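Benzoylformate decarboxylase (Mycobacterium smegmatis, PDB 4Q9D) is a three-domain enzyme of the thiamine pyrophosphate-dependent family that forms a tetramer and carries magnesium. Local coordinates at residues L20-G25 with T43-L48; L54-G59 with A411-A416; K66-N71 with T93-T98; W125-Y130 with Y146-Q151; A140-A145 with V157-P162. One frame throughout, in Å; residues are numbered along the deposited sequence.

Four of the contacts serve one parallel six-stranded sheet whose order is 43-46, 22-25, 68-72, 95-101, 157-162, 128-130. Contacts 1 and 3 pair neighbouring strands; their centres lie about 10 Å apart and Phe24 bonds to Leu69 and Asn71 between them. Contacts 4 and 5 share helix 138-150, with centres about 9 Å apart, and close the far edge. Contact 5 continues contact 3 through Ile97, bonded to Val157 and Leu159. Contact 2, about 11 Å from the centres of contacts 1 and 3, joins helix 50-64 to helix 408-421 of the C-terminal TPP-binding region, the part that supplies the magnesium ligands Asp434, Asn461 and Glu463.

Contact 1. Residues L20-G25 with T43-L48; sequences LTTVFG and TYVLSL
Val45 N donates to Val23 O at 2.7 Å and nearly straight (174° at the hydrogen), one of five backbone bonds that pair strands 22-25 and 43-46 in parallel. These are the two strands of a beta-alpha-beta unit around helix 32-35; in the sheet of the N-terminal TPP-binding domain 43-46 is the outermost strand within the chain and 22-25 its inner neighbour. Val23 is gripped twice, since its N also bonds Thr43 O, and Thr43 N donates to Thr21 O at 2.8 Å; the bonds from Gly25 N to Val45 O and Ser47 N to Gly25 O stretch to 3.2 and 3.3 Å. Beside the Thr21 bond a water donates to Thr21 O and accepts from Thr43 OG1. On the face carrying Thr22, Phe24 and Val45, Phe24 CD2 reaches Val45 CB at 3.6 Å, and helix 50-64 covers this side through Met56, Ala57 and Phe60. On the other face a trans first torsion (chi1 -171°) lays the Tyr44 ring over Val23 O and carries Tyr44 OH to 3.1 Å from Gly25 C.

Contact 2. Residues L54-G59 with A411-A416; sequences LAMADG and AAVGIA
Met56 O and Gly414 CA meet at 3.2 Å, the shortest approach between two helices whose backbones touch directly. This is a CA-H...O contact with an angle of 146° at the hydrogen; Ala411 CA makes a longer one to Ala55 O, at 3.6 Å. Backbone also faces backbone at Gly59 C and Gly414 C, 3.7 Å apart. Having no side chains, the two glycines bring their main-chain atoms straight onto the partner backbone, Gly414 through its CA and Gly59 through its C.

The close fit is reflected in the axes, which approach to 6.5 Å and cross at -41°. Such glycine-mediated helix packing here joins helix 50-64 of the N-terminal TPP-binding region to helix 408-421 of the C-terminal one, two regions far apart in sequence.

Side-chain packing flanks the glycines. With its CG anti to the backbone N (chi1 -158°), Met56 passes CG within 3.5 Å of Gly414 N; a bend at chi3 then brings SD to 3.8 Å from Val413 CG1, the two side chains lying obliquely across one another. Thr446 of helix 443-449 touches both Met56 and Val413. About one turn on from Met56, Ile415 CG1 rests on Gly59 O at 3.6 Å. The polar group of Asp58 turns to other partners, its OD1 bonded to Thr93 and Gln62 and its OD2 to Trp407 NE1.

Contact 3. Residues K66-N71 with T93-T98; sequences KPALVN and TPLIIT
Asn71 ND2 gives a hydrogen to Thr98 OG1 at 2.8 Å, with the hydroxyl oxygen close to the amide plane. Asn71 CG is turned opposite the backbone N (chi1 -176°), which swings the amide across to the neighbouring strand. Thr98 N donates to Val70 O at 2.8 Å, and Val70 N to Ile96 O at the same length. Around these bonds the buried side chains pack against each other: Leu69 CD1 meets Ile96 CG2 at 3.7 Å on the face shared with Asn71 and Thr98, while Val70 CB lies beside Ile97 CD1 at 3.8 Å on the face toward helix 50-64. Strands 68-72 and 95-101 are parallel neighbours inside the six-stranded sheet of the N-terminal TPP-binding domain, their short axes turned by only 19°. The pairing is looser where the strands begin. Ala68 N makes a weak bond to Pro94 O at 3.3 Å, Pro94 centres an inverse gamma turn, and Pro67 CB stands 4.0 Å from Pro94 CB. Beyond them Lys66, exposed, has its CB directed away from 93-98.

Contact 4. Residues W125-Y130 with Y146-Q151; sequences WVKWSY and YAVAMQ. With FMT (formic acid), chain G.
Lys127 NZ donates to Val148 O at 2.7 Å, approaching with a C=O...N angle of 162°. The lysine chain reaches that oxygen by running past Val148 in the opposite direction, with a bend at chi3 (75°), and its CB packs on Val148 CG1 at 3.6 Å. The same methyl touches Trp128 CB at 3.8 Å. Val148 CG2 approaches the Trp128 ring obliquely, and Tyr130 CB covers one face of that ring. These contacts seat the end of helix 138-150 against strand 128-130 and the residues before it, the first strand and the helix of a beta-alpha-beta unit that continues into strand 157-162. Around this core, Gln151 bonds to Ser305 and Pro302 of the third subunit. Farther round the helix, formic acid, probably from the crystallisation liquor, lies at Tyr146 OH at a doubtfully short distance and also bonds to Val179 N. Because Lys127 NZ additionally bonds Pro153 O, the ammonium group ties together carbonyls of the helix's last turn and the following loop, a placement likely favoured by the helix dipole.

Contact 5. Residues A140-A145 with V157-P162; sequences AAFMQA and VFLSIP
Ala145 and Val157 mark the closest backbone approach, with CA atoms 6.3 Å apart, where helix 140-145 runs nearly antiparallel (168°) to strand 157-162 at an axis distance of 9.4 Å. These are the helix and second strand of a beta-alpha-beta unit, strand 128-130, helix 138-150, strand 157-162, in which the helix lies against one face of the parallel sheet. The side chains that meet are apolar, and the strand contributes alternate residues, Val157, Leu159 and Ile161, which point toward the helix.

Leu159 is the central wedge and buries the largest area of any residue in the contact. Its two methyls divide the helix between them. CD2 rests on Ala141 CB at 3.9 Å, while CD1 sits between Phe142 and Ala145, 4.0 Å from Ala145 CB. Ala141 and Ala145, one helical turn apart, present small methyl groups that let the backbone come close. Val157 CG2 packs on Ala145 CB at 3.7 Å and on Ala145 O at 3.6 Å. Ile161 adds a longer contact from its CD1 to Phe142 CE1, at 4.4 Å.

Beyond the pair, Thr11 and Leu15 of helix 7-18 and Thr98 of strand 95-101 also pack on Phe142. That ring takes a CH-pi contact from Leu159 CD1, which stands 3.8 Å from the Phe142 ring centroid and only 7° off the ring normal.

Contact 1. Residues L20-G25 with T43-L48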
# COMPACT_ATOMS: atom_id res chain seq x y z
N LEU B 20 -5.28 -20.19 -22.27
CA LEU B 20 -5.51 -18.74 -22.26
C LEU B 20 -5.39 -18.13 -23.64
O LEU B 20 -4.46 -17.37 -23.90
CB LEU B 20 -4.54 -18.04 -21.29
CG LEU B 20 -4.72 -18.39 -19.80
CD1 LEU B 20 -3.55 -17.83 -18.99
CD2 LEU B 20 -6.04 -17.83 -19.30
N THR B 21 -6.34 -18.44 -24.53
CA THR B 21 -6.20 -18.09 -25.95
C THR B 21 -7.15 -16.99 -26.39
O THR B 21 -7.27 -16.68 -27.58
CB THR B 21 -6.37 -19.33 -26.85
OG1 THR B 21 -7.61 -19.97 -26.53
CG2 THR B 21 -5.21 -20.32 -26.61
N THR B 22 -7.82 -16.38 -25.42
CA THR B 22 -8.66 -15.24 -25.74
C THR B 22 -8.24 -14.06 -24.87
O THR B 22 -8.14 -14.18 -23.66
CB THR B 22 -10.14 -15.55 -25.49
OG1 THR B 22 -10.50 -16.74 -26.21
CG2 THR B 22 -11.03 -14.37 -25.91
N VAL B 23 -8.01 -12.91 -25.51
CA VAL B 23 -7.57 -11.73 -24.79
C VAL B 23 -8.63 -10.66 -24.92
O VAL B 23 -9.03 -10.32 -26.03
CB VAL B 23 -6.22 -11.18 -25.38
CG1 VAL B 23 -5.81 -9.85 -24.72
CG2 VAL B 23 -5.11 -12.23 -25.27
N PHE B 24 -9.07 -10.11 -23.79
CA PHE B 24 -10.03 -9.01 -23.79
C PHE B 24 -9.26 -7.75 -23.49
O PHE B 24 -8.45 -7.71 -22.57
CB PHE B 24 -11.09 -9.23 -22.70
CG PHE B 24 -11.92 -10.45 -22.93
CD1 PHE B 24 -11.43 -11.69 -22.59
CD2 PHE B 24 -13.16 -10.36 -23.55
CE1 PHE B 24 -12.18 -12.86 -22.83
CE2 PHE B 24 -13.91 -11.49 -23.80
CZ PHE B 24 -13.41 -12.75 -23.46
N GLY B 25 -9.49 -6.71 -24.27
CA GLY B 25 -8.82 -5.49 -23.93
C GLY B 25 -9.12 -4.35 -24.86
O GLY B 25 -10.01 -4.40 -25.70
N THR B 43 -7.62 -15.36 -30.00
CA THR B 43 -8.70 -14.43 -30.31
C THR B 43 -8.59 -13.15 -29.47
O THR B 43 -8.44 -13.21 -28.25
CB THR B 43 -10.07 -15.08 -30.06
OG1 THR B 43 -10.16 -16.27 -30.84
CG2 THR B 43 -11.21 -14.12 -30.44
N TYR B 44 -8.65 -12.00 -30.13
CA TYR B 44 -8.62 -10.74 -29.43
C TYR B 44 -10.03 -10.19 -29.43
O TYR B 44 -10.63 -10.06 -30.47
CB TYR B 44 -7.72 -9.75 -30.16
CG TYR B 44 -7.52 -8.51 -29.34
CD1 TYR B 44 -6.55 -8.46 -28.35
CD2 TYR B 44 -8.34 -7.39 -29.51
CE1 TYR B 44 -6.36 -7.33 -27.57
CE2 TYR B 44 -8.17 -6.27 -28.72
CZ TYR B 44 -7.16 -6.24 -27.75
OH TYR B 44 -6.94 -5.11 -26.96
N VAL B 45 -10.58 -9.90 -28.25
CA VAL B 45 -11.91 -9.32 -28.18
C VAL B 45 -11.80 -7.86 -27.80
O VAL B 45 -11.45 -7.54 -26.67
CB VAL B 45 -12.83 -10.07 -27.17
CG1 VAL B 45 -14.23 -9.42 -27.14
CG2 VAL B 45 -12.93 -11.57 -27.55
N LEU B 46 -12.09 -6.98 -28.74
CA LEU B 46 -12.00 -5.55 -28.52
C LEU B 46 -13.27 -4.95 -27.89
O LEU B 46 -14.39 -5.18 -28.40
CB LEU B 46 -11.75 -4.84 -29.86
CG LEU B 46 -11.78 -3.31 -29.80
CD1 LEU B 46 -10.59 -2.75 -29.02
CD2 LEU B 46 -11.87 -2.69 -31.21
N SER B 47 -13.08 -4.18 -26.82
CA SER B 47 -14.10 -3.34 -26.20
C SER B 47 -13.69 -1.91 -26.37
O SER B 47 -12.49 -1.62 -26.29
CB SER B 47 -14.16 -3.57 -24.67
OG SER B 47 -14.76 -4.80 -24.37
N LEU B 48 -14.67 -1.02 -26.50
CA LEU B 48 -14.43 0.41 -26.64
C LEU B 48 -13.97 1.14 -25.37
O LEU B 48 -13.53 2.28 -25.45
CB LEU B 48 -15.66 1.11 -27.24
CG LEU B 48 -16.01 0.56 -28.65
CD1 LEU B 48 -17.29 1.17 -29.21
CD2 LEU B 48 -14.86 0.78 -29.60
O HOH W 1 -9.07 -18.40 -29.64

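Contact 2. Residues L54-G59 with A411-A416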
# COMPACT_ATOMS: atom_id res chain seq x y z
N LEU B 54 -12.93 -5.59 -18.98
CA LEU B 54 -12.68 -6.46 -17.85
C LEU B 54 -13.98 -7.19 -17.41
O LEU B 54 -13.94 -8.37 -17.11
CB LEU B 54 -12.03 -5.68 -16.70
CG LEU B 54 -11.40 -6.49 -15.56
CD1 LEU B 54 -10.38 -5.63 -14.83
CD2 LEU B 54 -12.52 -6.96 -14.57
N ALA B 55 -15.12 -6.49 -17.43
CA ALA B 55 -16.41 -7.11 -17.07
C ALA B 55 -16.79 -8.16 -18.11
O ALA B 55 -17.38 -9.17 -17.77
CB ALA B 55 -17.52 -6.04 -16.93
N MET B 56 -16.43 -7.93 -19.37
CA MET B 56 -16.66 -8.90 -20.44
C MET B 56 -15.84 -10.16 -20.16
O MET B 56 -16.33 -11.28 -20.29
CB MET B 56 -16.25 -8.29 -21.78
CG MET B 56 -16.88 -8.90 -23.01
SD MET B 56 -16.37 -7.99 -24.49
CE MET B 56 -17.15 -6.41 -24.15
N ALA B 57 -14.58 -9.98 -19.76
CA ALA B 57 -13.71 -11.12 -19.46
C ALA B 57 -14.29 -11.87 -18.29
O ALA B 57 -14.25 -13.10 -18.26
CB ALA B 57 -12.27 -10.65 -19.13
N ASP B 58 -14.82 -11.12 -17.32
CA ASP B 58 -15.45 -11.71 -16.13
C ASP B 58 -16.59 -12.64 -16.58
O ASP B 58 -16.63 -13.82 -16.22
CB ASP B 58 -15.97 -10.57 -15.24
CG ASP B 58 -16.47 -11.02 -13.88
OD1 ASP B 58 -16.46 -12.24 -13.56
OD2 ASP B 58 -16.85 -10.12 -13.08
N GLY B 59 -17.50 -12.13 -17.40
CA GLY B 59 -18.60 -12.96 -17.89
C GLY B 59 -18.13 -14.17 -18.70
O GLY B 59 -18.67 -15.27 -18.55
N ALA B 411 -20.81 -7.99 -19.23
CA ALA B 411 -20.81 -9.40 -18.81
C ALA B 411 -21.68 -10.27 -19.73
O ALA B 411 -21.32 -11.41 -20.04
CB ALA B 411 -21.28 -9.53 -17.35
N ALA B 412 -22.83 -9.74 -20.14
CA ALA B 412 -23.68 -10.47 -21.09
C ALA B 412 -22.93 -10.80 -22.40
O ALA B 412 -23.08 -11.88 -22.96
CB ALA B 412 -24.96 -9.69 -21.40
N VAL B 413 -22.16 -9.84 -22.90
CA VAL B 413 -21.37 -10.02 -24.11
C VAL B 413 -20.32 -11.11 -23.85
O VAL B 413 -20.14 -12.02 -24.66
CB VAL B 413 -20.66 -8.70 -24.53
CG1 VAL B 413 -19.80 -8.92 -25.81
CG2 VAL B 413 -21.67 -7.59 -24.77
N GLY B 414 -19.64 -11.02 -22.70
CA GLY B 414 -18.70 -12.06 -22.30
C GLY B 414 -19.32 -13.45 -22.16
O GLY B 414 -18.74 -14.43 -22.59
N ILE B 415 -20.49 -13.52 -21.53
CA ILE B 415 -21.18 -14.80 -21.36
C ILE B 415 -21.53 -15.42 -22.72
O ILE B 415 -21.33 -16.61 -22.94
CB ILE B 415 -22.46 -14.64 -20.50
CG1 ILE B 415 -22.07 -14.36 -19.03
CG2 ILE B 415 -23.33 -15.91 -20.58
CD1 ILE B 415 -23.16 -13.52 -18.25
N ALA B 416 -22.05 -14.60 -23.63
CA ALA B 416 -22.40 -15.13 -24.95
C ALA B 416 -21.16 -15.57 -25.75
O ALA B 416 -21.19 -16.61 -26.43
CB ALA B 416 -23.23 -14.12 -25.74

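Contact 3. Residues K66-N71 with T93-T98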
# COMPACT_ATOMS: atom_id res chain seq x y z
N LYS B 66 -13.43 -21.12 -16.84
CA LYS B 66 -11.99 -21.11 -17.08
C LYS B 66 -11.47 -19.70 -16.93
O LYS B 66 -12.24 -18.75 -17.13
CB LYS B 66 -11.71 -21.59 -18.52
CG LYS B 66 -12.04 -23.05 -18.72
CD LYS B 66 -11.80 -23.51 -20.15
CE LYS B 66 -11.96 -25.06 -20.23
NZ LYS B 66 -11.70 -25.58 -21.60
N PRO B 67 -10.17 -19.54 -16.63
CA PRO B 67 -9.60 -18.19 -16.46
C PRO B 67 -9.57 -17.45 -17.78
O PRO B 67 -9.65 -18.07 -18.83
CB PRO B 67 -8.18 -18.47 -15.93
CG PRO B 67 -7.85 -19.85 -16.41
CD PRO B 67 -9.18 -20.61 -16.46
N ALA B 68 -9.50 -16.13 -17.73
CA ALA B 68 -9.45 -15.31 -18.95
C ALA B 68 -8.41 -14.21 -18.76
O ALA B 68 -8.14 -13.78 -17.64
CB ALA B 68 -10.79 -14.68 -19.25
N LEU B 69 -7.87 -13.75 -19.88
CA LEU B 69 -6.78 -12.82 -19.91
C LEU B 69 -7.29 -11.46 -20.35
O LEU B 69 -8.05 -11.34 -21.29
CB LEU B 69 -5.74 -13.35 -20.89
CG LEU B 69 -4.38 -12.76 -21.12
CD1 LEU B 69 -3.62 -12.62 -19.81
CD2 LEU B 69 -3.67 -13.72 -22.09
N VAL B 70 -6.90 -10.42 -19.63
CA VAL B 70 -7.31 -9.08 -19.97
C VAL B 70 -6.03 -8.28 -20.23
O VAL B 70 -5.00 -8.52 -19.57
CB VAL B 70 -8.10 -8.49 -18.81
CG1 VAL B 70 -8.53 -7.08 -19.12
CG2 VAL B 70 -9.35 -9.39 -18.53
N ASN B 71 -6.06 -7.36 -21.20
CA ASN B 71 -4.88 -6.55 -21.48
C ASN B 71 -5.25 -5.09 -21.56
O ASN B 71 -6.09 -4.72 -22.36
CB ASN B 71 -4.17 -7.03 -22.77
CG ASN B 71 -2.86 -6.27 -23.05
OD1 ASN B 71 -2.73 -5.66 -24.11
ND2 ASN B 71 -1.91 -6.30 -22.10
N THR B 93 -13.65 -14.42 -9.57
CA THR B 93 -13.42 -14.80 -10.95
C THR B 93 -11.91 -14.84 -11.24
O THR B 93 -11.21 -13.87 -10.97
CB THR B 93 -14.07 -13.80 -11.89
OG1 THR B 93 -15.46 -13.68 -11.55
CG2 THR B 93 -13.94 -14.26 -13.37
N PRO B 94 -11.41 -15.97 -11.79
CA PRO B 94 -9.97 -16.07 -12.10
C PRO B 94 -9.58 -15.28 -13.35
O PRO B 94 -9.52 -15.84 -14.43
CB PRO B 94 -9.74 -17.58 -12.32
CG PRO B 94 -11.06 -18.09 -12.86
CD PRO B 94 -12.13 -17.21 -12.13
N LEU B 95 -9.32 -13.98 -13.20
CA LEU B 95 -8.89 -13.18 -14.33
C LEU B 95 -7.41 -12.86 -14.20
O LEU B 95 -6.96 -12.47 -13.12
CB LEU B 95 -9.67 -11.88 -14.42
CG LEU B 95 -11.19 -12.03 -14.63
CD1 LEU B 95 -11.84 -10.67 -14.73
CD2 LEU B 95 -11.47 -12.84 -15.90
N ILE B 96 -6.68 -12.97 -15.30
CA ILE B 96 -5.30 -12.48 -15.33
C ILE B 96 -5.30 -11.13 -16.03
O ILE B 96 -5.51 -11.02 -17.25
CB ILE B 96 -4.38 -13.48 -16.04
CG1 ILE B 96 -4.42 -14.81 -15.28
CG2 ILE B 96 -2.93 -12.92 -16.17
CD1 ILE B 96 -3.71 -15.91 -15.99
N ILE B 97 -5.12 -10.08 -15.23
CA ILE B 97 -5.16 -8.73 -15.77
C ILE B 97 -3.71 -8.30 -16.06
O ILE B 97 -2.86 -8.35 -15.17
CB ILE B 97 -5.79 -7.71 -14.77
CG1 ILE B 97 -7.06 -8.28 -14.07
CG2 ILE B 97 -6.06 -6.37 -15.47
CD1 ILE B 97 -8.21 -8.43 -15.01
N THR B 98 -3.42 -7.91 -17.30
CA THR B 98 -2.09 -7.39 -17.63
C THR B 98 -2.23 -6.00 -18.17
O THR B 98 -3.28 -5.64 -18.73
CB THR B 98 -1.35 -8.26 -18.68
OG1 THR B 98 -2.01 -8.16 -19.95
CG2 THR B 98 -1.33 -9.72 -18.22

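Contact 4. Residues W125-Y130 with Y146-Q151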
# COMPACT_ATOMS: atom_id res chain seq x y z
N TRP B 125 -7.71 -4.80 -4.67
CA TRP B 125 -8.69 -5.65 -5.36
C TRP B 125 -8.11 -6.74 -6.25
O TRP B 125 -8.74 -7.15 -7.22
CB TRP B 125 -9.68 -4.76 -6.13
CG TRP B 125 -10.44 -3.92 -5.14
CD1 TRP B 125 -10.24 -2.60 -4.87
CD2 TRP B 125 -11.48 -4.36 -4.26
NE1 TRP B 125 -11.10 -2.18 -3.88
CE2 TRP B 125 -11.88 -3.24 -3.50
CE3 TRP B 125 -12.14 -5.57 -4.07
CZ2 TRP B 125 -12.89 -3.31 -2.54
CZ3 TRP B 125 -13.16 -5.65 -3.11
CH2 TRP B 125 -13.52 -4.52 -2.35
N VAL B 126 -6.91 -7.23 -5.90
CA VAL B 126 -6.37 -8.41 -6.58
C VAL B 126 -5.77 -9.36 -5.56
O VAL B 126 -5.34 -8.92 -4.50
CB VAL B 126 -5.25 -8.02 -7.59
CG1 VAL B 126 -5.84 -7.46 -8.86
CG2 VAL B 126 -4.24 -7.03 -6.93
N LYS B 127 -5.74 -10.66 -5.87
CA LYS B 127 -5.05 -11.63 -5.03
C LYS B 127 -3.54 -11.39 -5.04
O LYS B 127 -2.86 -11.75 -4.10
CB LYS B 127 -5.29 -13.08 -5.49
CG LYS B 127 -6.73 -13.58 -5.39
CD LYS B 127 -6.83 -15.05 -5.83
CE LYS B 127 -6.26 -16.00 -4.76
NZ LYS B 127 -6.46 -17.43 -5.23
N TRP B 128 -3.03 -10.77 -6.10
CA TRP B 128 -1.61 -10.69 -6.31
C TRP B 128 -1.36 -9.66 -7.40
O TRP B 128 -2.12 -9.57 -8.38
CB TRP B 128 -1.08 -12.04 -6.76
CG TRP B 128 0.42 -12.12 -6.95
CD1 TRP B 128 1.38 -11.92 -6.00
CD2 TRP B 128 1.12 -12.51 -8.15
NE1 TRP B 128 2.63 -12.10 -6.54
CE2 TRP B 128 2.49 -12.50 -7.85
CE3 TRP B 128 0.72 -12.85 -9.44
CZ2 TRP B 128 3.47 -12.79 -8.81
CZ3 TRP B 128 1.70 -13.16 -10.38
CH2 TRP B 128 3.05 -13.13 -10.06
N SER B 129 -0.27 -8.91 -7.26
CA SER B 129 0.04 -7.81 -8.15
C SER B 129 1.57 -7.86 -8.35
O SER B 129 2.32 -7.93 -7.37
CB SER B 129 -0.37 -6.51 -7.44
OG SER B 129 -0.22 -5.41 -8.25
N TYR B 130 2.06 -7.84 -9.58
CA TYR B 130 3.50 -8.08 -9.77
C TYR B 130 4.03 -7.45 -11.05
O TYR B 130 3.34 -7.43 -12.06
CB TYR B 130 3.73 -9.59 -9.82
CG TYR B 130 5.16 -10.05 -9.79
CD1 TYR B 130 5.96 -9.88 -8.66
CD2 TYR B 130 5.71 -10.72 -10.88
CE1 TYR B 130 7.29 -10.34 -8.62
CE2 TYR B 130 7.02 -11.21 -10.84
CZ TYR B 130 7.81 -11.01 -9.74
OH TYR B 130 9.10 -11.50 -9.75
N TYR B 146 -1.44 -17.40 -13.24
CA TYR B 146 -2.44 -18.46 -13.42
C TYR B 146 -2.57 -19.29 -12.14
O TYR B 146 -3.67 -19.59 -11.71
CB TYR B 146 -2.03 -19.38 -14.61
CG TYR B 146 -2.96 -20.59 -14.85
CD1 TYR B 146 -3.83 -20.61 -15.93
CD2 TYR B 146 -2.90 -21.72 -14.03
CE1 TYR B 146 -4.65 -21.71 -16.18
CE2 TYR B 146 -3.72 -22.82 -14.26
CZ TYR B 146 -4.59 -22.81 -15.33
OH TYR B 146 -5.40 -23.90 -15.56
N ALA B 147 -1.43 -19.65 -11.54
CA ALA B 147 -1.45 -20.41 -10.30
C ALA B 147 -2.20 -19.66 -9.18
O ALA B 147 -3.03 -20.26 -8.46
CB ALA B 147 -0.02 -20.77 -9.85
N VAL B 148 -1.93 -18.37 -9.04
CA VAL B 148 -2.57 -17.61 -7.96
C VAL B 148 -4.08 -17.44 -8.23
O VAL B 148 -4.88 -17.68 -7.35
CB VAL B 148 -1.95 -16.23 -7.74
CG1 VAL B 148 -2.81 -15.42 -6.68
CG2 VAL B 148 -0.46 -16.35 -7.31
N ALA B 149 -4.43 -17.05 -9.45
CA ALA B 149 -5.80 -16.87 -9.86
C ALA B 149 -6.64 -18.13 -9.65
O ALA B 149 -7.81 -18.03 -9.29
CB ALA B 149 -5.87 -16.44 -11.36
N MET B 150 -6.05 -19.30 -9.90
CA MET B 150 -6.81 -20.55 -10.01
C MET B 150 -6.89 -21.32 -8.71
O MET B 150 -7.78 -22.14 -8.55
CB MET B 150 -6.23 -21.44 -11.11
CG MET B 150 -6.48 -20.90 -12.53
SD MET B 150 -8.26 -20.96 -12.94
CE MET B 150 -8.47 -22.73 -13.24
N GLN B 151 -5.97 -21.05 -7.78
CA GLN B 151 -6.04 -21.71 -6.48
C GLN B 151 -7.14 -21.07 -5.65
O GLN B 151 -7.41 -19.88 -5.78
CB GLN B 151 -4.70 -21.70 -5.76
CG GLN B 151 -3.61 -22.48 -6.52
CD GLN B 151 -2.28 -22.47 -5.78
OE1 GLN B 151 -1.69 -23.53 -5.53
NE2 GLN B 151 -1.80 -21.27 -5.42
C FMT G . -5.08 -26.06 -12.87
O1 FMT G . -5.73 -25.55 -13.79
O2 FMT G . -3.84 -26.13 -12.91

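Contact 5. Residues A140-A145 with V157-P162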
# COMPACT_ATOMS: atom_id res chain seq x y z
N ALA B 140 7.56 -17.21 -16.62
CA ALA B 140 7.25 -17.79 -15.30
C ALA B 140 6.24 -16.93 -14.53
O ALA B 140 5.48 -17.46 -13.73
CB ALA B 140 8.53 -17.97 -14.46
N ALA B 141 6.24 -15.61 -14.75
CA ALA B 141 5.30 -14.71 -14.04
C ALA B 141 3.86 -14.96 -14.48
O ALA B 141 2.92 -14.97 -13.67
CB ALA B 141 5.66 -13.27 -14.26
N PHE B 142 3.68 -15.22 -15.78
CA PHE B 142 2.36 -15.65 -16.27
C PHE B 142 1.93 -16.98 -15.66
O PHE B 142 0.76 -17.15 -15.28
CB PHE B 142 2.33 -15.68 -17.80
CG PHE B 142 2.02 -14.34 -18.43
CD1 PHE B 142 3.04 -13.44 -18.73
CD2 PHE B 142 0.72 -14.00 -18.73
CE1 PHE B 142 2.75 -12.22 -19.32
CE2 PHE B 142 0.42 -12.75 -19.33
CZ PHE B 142 1.45 -11.87 -19.61
N MET B 143 2.85 -17.93 -15.54
CA MET B 143 2.47 -19.23 -14.97
C MET B 143 2.03 -19.02 -13.53
O MET B 143 1.07 -19.60 -13.05
CB MET B 143 3.65 -20.22 -15.01
CG MET B 143 3.27 -21.61 -14.48
SD MET B 143 2.09 -22.43 -15.59
CE MET B 143 0.61 -22.43 -14.56
N GLN B 144 2.78 -18.16 -12.84
CA GLN B 144 2.50 -17.85 -11.47
C GLN B 144 1.15 -17.10 -11.36
O GLN B 144 0.34 -17.37 -10.43
CB GLN B 144 3.68 -17.03 -10.90
CG GLN B 144 3.59 -16.70 -9.46
CD GLN B 144 4.92 -16.15 -8.87
OE1 GLN B 144 4.88 -15.36 -7.95
NE2 GLN B 144 6.08 -16.65 -9.34
N ALA B 145 0.88 -16.19 -12.30
CA ALA B 145 -0.38 -15.45 -12.26
C ALA B 145 -1.54 -16.44 -12.33
O ALA B 145 -2.51 -16.33 -11.56
CB ALA B 145 -0.48 -14.43 -13.39
N VAL B 157 -5.81 -11.34 -10.74
CA VAL B 157 -4.45 -10.95 -10.39
C VAL B 157 -3.96 -9.93 -11.41
O VAL B 157 -4.53 -9.82 -12.50
CB VAL B 157 -3.50 -12.16 -10.32
CG1 VAL B 157 -4.03 -13.20 -9.31
CG2 VAL B 157 -3.36 -12.79 -11.70
N PHE B 158 -2.90 -9.19 -11.06
CA PHE B 158 -2.39 -8.13 -11.92
C PHE B 158 -0.89 -8.32 -12.25
O PHE B 158 -0.05 -8.54 -11.35
CB PHE B 158 -2.62 -6.75 -11.27
CG PHE B 158 -2.10 -5.59 -12.09
CD1 PHE B 158 -2.82 -5.10 -13.18
CD2 PHE B 158 -0.93 -4.95 -11.74
CE1 PHE B 158 -2.36 -4.01 -13.93
CE2 PHE B 158 -0.45 -3.87 -12.49
CZ PHE B 158 -1.15 -3.40 -13.58
N LEU B 159 -0.56 -8.20 -13.52
CA LEU B 159 0.83 -8.28 -13.98
C LEU B 159 1.12 -7.09 -14.84
O LEU B 159 0.41 -6.85 -15.81
CB LEU B 159 1.02 -9.51 -14.86
CG LEU B 159 1.61 -10.79 -14.31
CD1 LEU B 159 1.73 -11.77 -15.48
CD2 LEU B 159 3.00 -10.52 -13.72
N SER B 160 2.17 -6.36 -14.49
CA SER B 160 2.60 -5.19 -15.24
C SER B 160 3.86 -5.58 -16.01
O SER B 160 4.81 -6.09 -15.40
CB SER B 160 2.98 -4.10 -14.26
OG SER B 160 3.32 -2.92 -14.98
N ILE B 161 3.89 -5.36 -17.33
CA ILE B 161 5.04 -5.82 -18.15
C ILE B 161 5.66 -4.68 -18.97
O ILE B 161 5.07 -4.20 -19.95
CB ILE B 161 4.67 -6.96 -19.13
CG1 ILE B 161 3.80 -8.05 -18.45
CG2 ILE B 161 5.94 -7.54 -19.80
CD1 ILE B 161 4.56 -8.78 -17.36
N PRO B 162 6.86 -4.24 -18.57
CA PRO B 162 7.62 -3.24 -19.35
C PRO B 162 7.68 -3.62 -20.85
O PRO B 162 7.94 -4.76 -21.20
CB PRO B 162 9.01 -3.26 -18.71
CG PRO B 162 8.73 -3.65 -17.25
CD PRO B 162 7.60 -4.70 -17.37